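Local coordinates for protein glucose-6-phosphate isomerase (Thermus thermophilus, PDB 1ZZG) that probably catalyses the reversible isomerization of glucose 6-phosphate to fructose 6-phosphate in glycolysis and gluconeogenesis, at residues V66-L71 and R94-D99; R108-L113 and A137-W142; L119-S124 and V156-P161. All coordinates share one frame; numbering follows the deposited sequence.

Contact 1. Residues V66-L71 and R94-D99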
loop_
_atom_site.group_PDB
_atom_site.type_symbol
_atom_site.label_atom_id
_atom_site.label_comp_id
_atom_site.label_asym_id
_atom_site.label_seq_id
_atom_site.Cartn_x
_atom_site.Cartn_y
_atom_site.Cartn_z
ATOM N N VAL A 66 7.509 -27.593 4.927
ATOM C CA VAL A 66 6.785 -26.446 4.387
ATOM C C VAL A 66 7.634 -25.512 3.525
ATOM O O VAL A 66 8.663 -25.002 3.971
ATOM C CB VAL A 66 6.138 -25.606 5.519
ATOM C CG1 VAL A 66 5.496 -24.349 4.935
ATOM C CG2 VAL A 66 5.093 -26.434 6.254
ATOM N N GLU A 67 7.189 -25.298 2.288
ATOM C CA GLU A 67 7.865 -24.402 1.354
ATOM C C GLU A 67 6.936 -23.235 1.040
ATOM O O GLU A 67 7.379 -22.168 0.625
ATOM C CB GLU A 67 8.224 -25.128 0.057
ATOM C CG GLU A 67 9.500 -25.957 0.128
ATOM C CD GLU A 67 9.887 -26.546 -1.221
ATOM O OE1 GLU A 67 9.813 -25.817 -2.234
ATOM O OE2 GLU A 67 10.276 -27.732 -1.269
ATOM N N ASP A 68 5.640 -23.455 1.229
ATOM C CA ASP A 68 4.646 -22.418 0.982
ATOM C C ASP A 68 3.707 -22.325 2.178
ATOM O O ASP A 68 3.129 -23.319 2.612
ATOM C CB ASP A 68 3.864 -22.728 -0.300
ATOM C CG ASP A 68 4.720 -22.587 -1.553
ATOM O OD1 ASP A 68 4.802 -21.468 -2.107
ATOM O OD2 ASP A 68 5.329 -23.594 -1.976
ATOM N N PHE A 69 3.572 -21.116 2.713
ATOM C CA PHE A 69 2.718 -20.855 3.868
ATOM C C PHE A 69 1.551 -19.984 3.407
ATOM O O PHE A 69 1.748 -18.818 3.062
ATOM C CB PHE A 69 3.530 -20.110 4.933
ATOM C CG PHE A 69 2.843 -19.990 6.260
ATOM C CD1 PHE A 69 3.223 -20.798 7.327
ATOM C CD2 PHE A 69 1.835 -19.051 6.459
ATOM C CE1 PHE A 69 2.609 -20.673 8.574
ATOM C CE2 PHE A 69 1.216 -18.919 7.699
ATOM C CZ PHE A 69 1.606 -19.733 8.760
ATOM N N VAL A 70 0.346 -20.544 3.389
ATOM C CA VAL A 70 -0.831 -19.788 2.964
ATOM C C VAL A 70 -1.598 -19.295 4.190
ATOM O O VAL A 70 -2.230 -20.082 4.897
ATOM C CB VAL A 70 -1.785 -20.655 2.088
ATOM C CG1 VAL A 70 -3.054 -19.871 1.760
ATOM C CG2 VAL A 70 -1.072 -21.086 0.800
ATOM N N LEU A 71 -1.537 -17.992 4.446
ATOM C CA LEU A 71 -2.243 -17.438 5.591
ATOM C C LEU A 71 -3.607 -16.921 5.159
ATOM O O LEU A 71 -3.703 -15.943 4.421
ATOM C CB LEU A 71 -1.432 -16.303 6.232
ATOM C CG LEU A 71 -1.775 -15.908 7.678
ATOM C CD1 LEU A 71 -0.759 -14.866 8.154
ATOM C CD2 LEU A 71 -3.205 -15.363 7.776
ATOM N N ARG A 94 7.856 -19.349 0.991
ATOM C CA ARG A 94 7.018 -18.409 0.253
ATOM C C ARG A 94 5.679 -18.227 0.950
ATOM O O ARG A 94 4.971 -19.198 1.209
ATOM C CB ARG A 94 6.784 -18.918 -1.173
ATOM C CG ARG A 94 8.049 -19.070 -2.016
ATOM C CD ARG A 94 7.721 -19.694 -3.368
ATOM N NE ARG A 94 7.333 -21.101 -3.248
ATOM C CZ ARG A 94 8.185 -22.124 -3.279
ATOM N NH1 ARG A 94 9.486 -21.910 -3.431
ATOM N NH2 ARG A 94 7.737 -23.366 -3.154
ATOM N N PHE A 95 5.330 -16.980 1.246
ATOM C CA PHE A 95 4.072 -16.686 1.920
ATOM C C PHE A 95 3.021 -16.157 0.952
ATOM O O PHE A 95 3.319 -15.363 0.049
ATOM C CB PHE A 95 4.315 -15.688 3.057
ATOM C CG PHE A 95 4.992 -16.292 4.251
ATOM C CD1 PHE A 95 4.244 -16.726 5.345
ATOM C CD2 PHE A 95 6.376 -16.463 4.274
ATOM C CE1 PHE A 95 4.858 -17.321 6.445
ATOM C CE2 PHE A 95 7.007 -17.060 5.374
ATOM C CZ PHE A 95 6.245 -17.491 6.461
ATOM N N HIS A 96 1.789 -16.620 1.145
ATOM C CA HIS A 96 0.657 -16.239 0.303
ATOM C C HIS A 96 -0.449 -15.812 1.252
ATOM O O HIS A 96 -0.817 -16.555 2.161
ATOM C CB HIS A 96 0.222 -17.441 -0.533
ATOM C CG HIS A 96 1.356 -18.111 -1.244
ATOM N ND1 HIS A 96 1.952 -17.576 -2.366
ATOM C CD2 HIS A 96 2.043 -19.243 -0.958
ATOM C CE1 HIS A 96 2.958 -18.347 -2.739
ATOM N NE2 HIS A 96 3.035 -19.366 -1.902
ATOM N N TYR A 97 -0.982 -14.617 1.037
ATOM C CA TYR A 97 -2.002 -14.080 1.925
ATOM C C TYR A 97 -3.395 -13.991 1.321
ATOM O O TYR A 97 -3.625 -13.248 0.363
ATOM C CB TYR A 97 -1.562 -12.690 2.404
ATOM C CG TYR A 97 -0.248 -12.700 3.162
ATOM C CD1 TYR A 97 -0.223 -12.873 4.547
ATOM C CD2 TYR A 97 0.971 -12.584 2.491
ATOM C CE1 TYR A 97 0.979 -12.936 5.248
ATOM C CE2 TYR A 97 2.189 -12.643 3.190
ATOM C CZ TYR A 97 2.181 -12.821 4.568
ATOM O OH TYR A 97 3.366 -12.898 5.270
ATOM N N LEU A 98 -4.321 -14.763 1.878
ATOM C CA LEU A 98 -5.697 -14.725 1.416
ATOM C C LEU A 98 -6.438 -13.735 2.311
ATOM O O LEU A 98 -7.119 -14.119 3.269
ATOM C CB LEU A 98 -6.353 -16.106 1.492
ATOM C CG LEU A 98 -6.676 -16.710 0.122
ATOM C CD1 LEU A 98 -5.371 -17.183 -0.535
ATOM C CD2 LEU A 98 -7.657 -17.880 0.273
ATOM N N ASP A 99 -6.256 -12.455 1.995
ATOM C CA ASP A 99 -6.879 -11.348 2.718
ATOM C C ASP A 99 -7.863 -10.697 1.752
ATOM O O ASP A 99 -8.026 -9.476 1.716
ATOM C CB ASP A 99 -5.809 -10.339 3.139
ATOM C CG ASP A 99 -5.004 -9.812 1.961
ATOM O OD1 ASP A 99 -5.072 -10.429 0.875
ATOM O OD2 ASP A 99 -4.300 -8.786 2.117
#
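F69 and F95 form the tight part of this contact. CE1 of F95 presses to 3.3 Å from CG of F69, and the two rings meet obliquely, their planes inclined at 37°. F69 carries its ring anti to the backbone N, whereas F95 turns its own back beside its N (chi1 -74°), which brings its CE1/CD1 side against CB and CG of F69. P198 and F201 of helix 193-201 close over both rings. Further along the same face, CD1 of L71 packs 3.9 Å from CE1 of Y97, whose hydroxyl is hydrogen-bonded to E85 of helix 79-88. Between the side chains runs a parallel backbone ladder, R94 N to E67 O, F69 N to R94 O, H96 N to F69 O, L71 N to H96 O and L98 N to L71 O. The strands are the ends of a beta-alpha-beta crossover through helix 79-88. Within this chain, strand 94-98 is an outermost strand of the five-stranded parallel sheet. The opposite face, at the start of the strands, is polar and opens to solvent at R94. The guanidinium grips the buried D68 carboxylate side-on, NE to OD1 at 2.8 Å and NH2 to OD2 at 2.7 Å, both from the syn side and tilted out of the carboxylate plane. OD1 takes a second donor on its anti side, NE2 of H96 at 2.8 Å; this bond is almost straight (176°) and lies in the imidazole plane, fixing the ring's rotation nearly coplanar with the carboxylate. At the solvent side the hold slackens: NH2 of R94 makes a weak salt-bridge hydrogen bond of 3.3 Å to OE1 of the partly exposed E67, whose stronger partner is K117.

Contact 2. Residues R108-L113 and A137-W142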
loop_
_atom_site.group_PDB
_atom_site.type_symbol
_atom_site.label_atom_id
_atom_site.label_comp_id
_atom_site.label_asym_id
_atom_site.label_seq_id
_atom_site.Cartn_x
_atom_site.Cartn_y
_atom_site.Cartn_z
ATOM N N ARG A 108 -5.323 -19.163 -9.026
ATOM C CA ARG A 108 -3.931 -19.212 -9.463
ATOM C C ARG A 108 -3.120 -20.005 -8.440
ATOM O O ARG A 108 -2.304 -20.855 -8.807
ATOM C CB ARG A 108 -3.368 -17.794 -9.581
ATOM C CG ARG A 108 -2.063 -17.680 -10.354
ATOM C CD ARG A 108 -1.565 -16.235 -10.325
ATOM N NE ARG A 108 -0.480 -15.983 -11.269
ATOM C CZ ARG A 108 -0.637 -15.857 -12.585
ATOM N NH1 ARG A 108 -1.845 -15.960 -13.128
ATOM N NH2 ARG A 108 0.418 -15.626 -13.358
ATOM N N LEU A 109 -3.351 -19.721 -7.160
ATOM C CA LEU A 109 -2.658 -20.417 -6.084
ATOM C C LEU A 109 -3.018 -21.897 -6.091
ATOM O O LEU A 109 -2.145 -22.750 -5.965
ATOM C CB LEU A 109 -3.023 -19.812 -4.726
ATOM C CG LEU A 109 -2.480 -18.415 -4.405
ATOM C CD1 LEU A 109 -2.989 -17.972 -3.039
ATOM C CD2 LEU A 109 -0.959 -18.437 -4.418
ATOM N N LEU A 110 -4.301 -22.203 -6.242
ATOM C CA LEU A 110 -4.737 -23.599 -6.262
ATOM C C LEU A 110 -4.084 -24.376 -7.405
ATOM O O LEU A 110 -3.844 -25.582 -7.296
ATOM C CB LEU A 110 -6.257 -23.685 -6.401
ATOM C CG LEU A 110 -7.063 -23.097 -5.240
ATOM C CD1 LEU A 110 -8.547 -23.227 -5.530
ATOM C CD2 LEU A 110 -6.699 -23.819 -3.949
ATOM N N ARG A 111 -3.786 -23.673 -8.492
ATOM C CA ARG A 111 -3.181 -24.294 -9.660
ATOM C C ARG A 111 -1.655 -24.283 -9.706
ATOM O O ARG A 111 -1.061 -25.021 -10.491
ATOM C CB ARG A 111 -3.734 -23.636 -10.925
ATOM C CG ARG A 111 -5.203 -23.927 -11.153
ATOM C CD ARG A 111 -5.828 -22.993 -12.175
ATOM N NE ARG A 111 -7.219 -23.362 -12.420
ATOM C CZ ARG A 111 -8.101 -22.607 -13.066
ATOM N NH1 ARG A 111 -7.746 -21.425 -13.541
ATOM N NH2 ARG A 111 -9.344 -23.038 -13.228
ATOM N N THR A 112 -1.012 -23.470 -8.873
ATOM C CA THR A 112 0.449 -23.409 -8.891
ATOM C C THR A 112 1.153 -23.963 -7.648
ATOM O O THR A 112 2.326 -24.323 -7.710
ATOM C CB THR A 112 0.940 -21.965 -9.130
ATOM O OG1 THR A 112 0.381 -21.094 -8.140
ATOM C CG2 THR A 112 0.526 -21.485 -10.517
ATOM N N LEU A 113 0.451 -24.034 -6.523
ATOM C CA LEU A 113 1.058 -24.550 -5.305
ATOM C C LEU A 113 1.049 -26.075 -5.261
ATOM O O LEU A 113 0.120 -26.713 -5.748
ATOM C CB LEU A 113 0.324 -24.021 -4.065
ATOM C CG LEU A 113 0.327 -22.521 -3.745
ATOM C CD1 LEU A 113 -0.500 -22.275 -2.487
ATOM C CD2 LEU A 113 1.752 -22.034 -3.544
ATOM N N ALA A 137 -12.952 -22.669 3.210
ATOM C CA ALA A 137 -13.811 -23.675 2.587
ATOM C C ALA A 137 -13.159 -24.148 1.295
ATOM O O ALA A 137 -13.022 -25.349 1.052
ATOM C CB ALA A 137 -15.185 -23.083 2.292
ATOM N N VAL A 138 -12.744 -23.186 0.480
ATOM C CA VAL A 138 -12.106 -23.473 -0.793
ATOM C C VAL A 138 -10.820 -24.273 -0.629
ATOM O O VAL A 138 -10.629 -25.286 -1.303
ATOM C CB VAL A 138 -11.807 -22.164 -1.560
ATOM C CG1 VAL A 138 -11.039 -22.469 -2.831
ATOM C CG2 VAL A 138 -13.104 -21.447 -1.893
ATOM N N PHE A 139 -9.933 -23.840 0.263
ATOM C CA PHE A 139 -8.688 -24.586 0.444
ATOM C C PHE A 139 -8.909 -25.962 1.063
ATOM O O PHE A 139 -8.179 -26.894 0.755
ATOM C CB PHE A 139 -7.668 -23.788 1.268
ATOM C CG PHE A 139 -6.708 -22.992 0.420
ATOM C CD1 PHE A 139 -7.047 -21.729 -0.052
ATOM C CD2 PHE A 139 -5.488 -23.539 0.038
ATOM C CE1 PHE A 139 -6.185 -21.027 -0.890
ATOM C CE2 PHE A 139 -4.619 -22.847 -0.801
ATOM C CZ PHE A 139 -4.967 -21.589 -1.268
ATOM N N LEU A 140 -9.911 -26.093 1.925
ATOM C CA LEU A 140 -10.181 -27.381 2.552
ATOM C C LEU A 140 -10.450 -28.440 1.481
ATOM O O LEU A 140 -9.884 -29.530 1.525
ATOM C CB LEU A 140 -11.367 -27.259 3.495
ATOM C CG LEU A 140 -11.018 -27.161 4.982
ATOM C CD1 LEU A 140 -12.285 -26.994 5.792
ATOM C CD2 LEU A 140 -10.271 -28.412 5.414
ATOM N N LYS A 141 -11.306 -28.108 0.517
ATOM C CA LYS A 141 -11.642 -29.011 -0.581
ATOM C C LYS A 141 -10.356 -29.416 -1.311
ATOM O O LYS A 141 -10.126 -30.591 -1.610
ATOM C CB LYS A 141 -12.603 -28.297 -1.546
ATOM C CG LYS A 141 -13.034 -29.113 -2.766
ATOM C CD LYS A 141 -13.785 -28.261 -3.784
ATOM C CE LYS A 141 -14.105 -29.043 -5.060
ATOM N NZ LYS A 141 -14.982 -30.222 -4.822
ATOM N N TRP A 142 -9.514 -28.423 -1.564
ATOM C CA TRP A 142 -8.250 -28.601 -2.266
ATOM C C TRP A 142 -7.325 -29.541 -1.499
ATOM O O TRP A 142 -6.778 -30.493 -2.063
ATOM C CB TRP A 142 -7.598 -27.227 -2.440
ATOM C CG TRP A 142 -6.341 -27.182 -3.243
ATOM C CD1 TRP A 142 -6.219 -27.294 -4.602
ATOM C CD2 TRP A 142 -5.029 -26.926 -2.742
ATOM N NE1 TRP A 142 -4.910 -27.115 -4.977
ATOM C CE2 TRP A 142 -4.156 -26.887 -3.854
ATOM C CE3 TRP A 142 -4.503 -26.723 -1.460
ATOM C CZ2 TRP A 142 -2.784 -26.649 -3.721
ATOM C CZ3 TRP A 142 -3.140 -26.486 -1.326
ATOM C CH2 TRP A 142 -2.294 -26.452 -2.456
#
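This is hydrophobic packing between two helices lying side by side on one face of the parallel sheet, with L110 of 108-112 set against V138, F139 and W142 of 137-142. The axes run nearly parallel, at 17°, and 11.4 Å apart, so large side chains span the interval. L110 CD2 sits over the faces of two rings at once: 3.5 Å from the centroid of the W142 five-membered ring and 3.9 Å from that of F139, both CH-pi contacts. Its other methyl, CD1, meets CG1 of V138 at 3.8 Å. L110 and W142 lie alongside one another, pointing opposite ways, the indole reaching across because its CG stands anti to the backbone N (chi1 -175°). There NE1 donates to L110 O at 3.0 Å, on a lone pair in the carbonyl plane, although the bond is bent (133°) and the oxygen lies off the indole plane. CB of L113, just past the helix end, packs 3.9 Å from CH2 of W142. With an alanine in place of W142 the indole is gone, which is likely to leave L110 O without this bond and to open a gap beside CD2. Beneath, L109, L113 and F139 rest on strands 94-98 and 68-72, while R111 reaches E318 of the second subunit. Such helix layers flanking a parallel sheet are characteristic of three-layer alpha/beta/alpha folds, among them the SIS fold of this family.

Contact 3. Residues L119-S124 and V156-P161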
loop_
_atom_site.group_PDB
_atom_site.type_symbol
_atom_site.label_atom_id
_atom_site.label_comp_id
_atom_site.label_asym_id
_atom_site.label_seq_id
_atom_site.Cartn_x
_atom_site.Cartn_y
_atom_site.Cartn_z
ATOM N N LEU A 119 1.372 -25.363 3.658
ATOM C CA LEU A 119 0.777 -25.362 4.988
ATOM C C LEU A 119 -0.239 -24.227 4.983
ATOM O O LEU A 119 0.083 -23.104 4.587
ATOM C CB LEU A 119 1.819 -25.100 6.079
ATOM C CG LEU A 119 1.197 -24.957 7.474
ATOM C CD1 LEU A 119 0.491 -26.255 7.865
ATOM C CD2 LEU A 119 2.268 -24.611 8.488
ATOM N N VAL A 120 -1.463 -24.520 5.402
ATOM C CA VAL A 120 -2.506 -23.510 5.438
ATOM C C VAL A 120 -2.769 -23.107 6.888
ATOM O O VAL A 120 -2.946 -23.960 7.756
ATOM C CB VAL A 120 -3.808 -24.038 4.800
ATOM C CG1 VAL A 120 -4.875 -22.950 4.799
ATOM C CG2 VAL A 120 -3.527 -24.506 3.376
ATOM N N ASN A 121 -2.781 -21.803 7.139
ATOM C CA ASN A 121 -3.008 -21.272 8.479
ATOM C C ASN A 121 -4.246 -20.384 8.468
ATOM O O ASN A 121 -4.212 -19.274 7.929
ATOM C CB ASN A 121 -1.779 -20.459 8.919
ATOM C CG ASN A 121 -1.921 -19.856 10.313
ATOM O OD1 ASN A 121 -1.203 -18.916 10.655
ATOM N ND2 ASN A 121 -2.833 -20.398 11.124
ATOM N N ALA A 122 -5.340 -20.879 9.041
ATOM C CA ALA A 122 -6.580 -20.113 9.107
ATOM C C ALA A 122 -6.539 -19.274 10.378
ATOM O O ALA A 122 -6.539 -19.811 11.489
ATOM C CB ALA A 122 -7.771 -21.042 9.132
ATOM N N VAL A 123 -6.519 -17.957 10.206
ATOM C CA VAL A 123 -6.432 -17.038 11.332
ATOM C C VAL A 123 -7.640 -16.122 11.465
ATOM O O VAL A 123 -7.979 -15.385 10.536
ATOM C CB VAL A 123 -5.176 -16.150 11.210
ATOM C CG1 VAL A 123 -4.931 -15.419 12.528
ATOM C CG2 VAL A 123 -3.966 -17.000 10.816
ATOM N N SER A 124 -8.277 -16.168 12.632
ATOM C CA SER A 124 -9.442 -15.333 12.925
ATOM C C SER A 124 -9.713 -15.361 14.427
ATOM O O SER A 124 -9.847 -16.437 15.013
ATOM C CB SER A 124 -10.675 -15.848 12.179
ATOM O OG SER A 124 -11.826 -15.101 12.545
ATOM N N VAL A 156 -3.446 -25.579 9.980
ATOM C CA VAL A 156 -3.241 -25.164 11.359
ATOM C C VAL A 156 -4.132 -23.949 11.610
ATOM O O VAL A 156 -4.248 -23.066 10.758
ATOM C CB VAL A 156 -1.752 -24.822 11.620
ATOM C CG1 VAL A 156 -1.267 -23.781 10.628
ATOM C CG2 VAL A 156 -1.569 -24.342 13.051
ATOM N N VAL A 157 -4.763 -23.906 12.779
ATOM C CA VAL A 157 -5.675 -22.815 13.110
ATOM C C VAL A 157 -5.188 -21.902 14.237
ATOM O O VAL A 157 -4.594 -22.358 15.210
ATOM C CB VAL A 157 -7.064 -23.387 13.499
ATOM C CG1 VAL A 157 -8.030 -22.272 13.844
ATOM C CG2 VAL A 157 -7.613 -24.216 12.354
ATOM N N THR A 158 -5.446 -20.605 14.086
ATOM C CA THR A 158 -5.080 -19.608 15.090
ATOM C C THR A 158 -6.372 -18.851 15.376
ATOM O O THR A 158 -6.860 -18.106 14.525
ATOM C CB THR A 158 -4.010 -18.637 14.548
ATOM O OG1 THR A 158 -2.815 -19.369 14.239
ATOM C CG2 THR A 158 -3.700 -17.557 15.573
ATOM N N THR A 159 -6.929 -19.045 16.570
ATOM C CA THR A 159 -8.198 -18.415 16.926
ATOM C C THR A 159 -8.390 -18.357 18.447
ATOM O O THR A 159 -7.537 -18.824 19.204
ATOM C CB THR A 159 -9.368 -19.215 16.287
ATOM O OG1 THR A 159 -10.593 -18.484 16.404
ATOM C CG2 THR A 159 -9.523 -20.567 16.974
ATOM N N ASP A 160 -9.504 -17.785 18.892
ATOM C CA ASP A 160 -9.791 -17.698 20.326
ATOM C C ASP A 160 -9.618 -19.087 20.942
ATOM O O ASP A 160 -9.917 -20.097 20.308
ATOM C CB ASP A 160 -11.228 -17.226 20.562
ATOM C CG ASP A 160 -11.528 -16.981 22.030
ATOM O OD1 ASP A 160 -11.303 -15.845 22.498
ATOM O OD2 ASP A 160 -11.972 -17.931 22.719
ATOM N N PRO A 161 -9.140 -19.158 22.192
ATOM C CA PRO A 161 -8.960 -20.474 22.812
ATOM C C PRO A 161 -10.241 -21.268 23.072
ATOM O O PRO A 161 -10.203 -22.498 23.153
ATOM C CB PRO A 161 -8.212 -20.142 24.101
ATOM C CG PRO A 161 -8.752 -18.780 24.456
ATOM C CD PRO A 161 -8.760 -18.075 23.119
HETATM O O HOH W 1 -1.253 -17.560 13.120
#
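Main-chain bonds set N121 beside V156, A122 beside V157 and V123 beside T158 in parallel register. V156 N donates to V120 O, A122 N to V156 O, T158 N to A122 O and S124 N to T158 O. Side-chain polar bonds centre on N121, whose side chain swings away from its own amide nitrogen (chi1 180°) and carries the carboxamide across to the neighbouring strand. One N-H of ND2 meets V156 O at 3.0 Å from above the carbonyl plane, adding a second donor to an oxygen already bonded to A122 N. The other runs nearly straight to T158 OG1, 3.3 Å away and in the amide plane. A water closes the ring: it donates to N121 OD1 at 2.8 Å and accepts from T158 OG1 at 2.6 Å. Farther along, T159 OG1 gives a short bond of 2.6 Å to S124 O, while S124 OG turns to the backbone N of G127. Apolar contacts fill in round the amide. V156 CG1, placed between its own backbone N and carbonyl carbon, packs at 4.1 Å from L119 CD1 and against CB of N121; V123 lies alongside T158, CG1 to CB at 3.9 Å. With both N-H groups and the oxygen engaged, the buried amide is probably held in one flip state, and the threonine hydroxyl acts as acceptor towards N121 and donor towards water.

In the fold
Contacts 1 and 3 share one parallel sheet, for strands 68-72 and 118-124 are neighbours in it: V70 N lies 2.8 Å from L119 O, and F69 CZ packs 3.5 Å from N121 CB. Contact 2 lies on one face of that sheet, its centre about 11 Å from that of contact 1 and about 17 Å from that of contact 3. L113 CD2 comes to 3.4 Å from D68 OD1, and F139 CD2 to 4.0 Å from V120 CG2. Along the chain, contact 1 closes before the others open, whereas contacts 2 and 3 interleave. Only contact 3 approaches a predicted catalytic residue, the S124 side chain lying about 9 Å from that of K406.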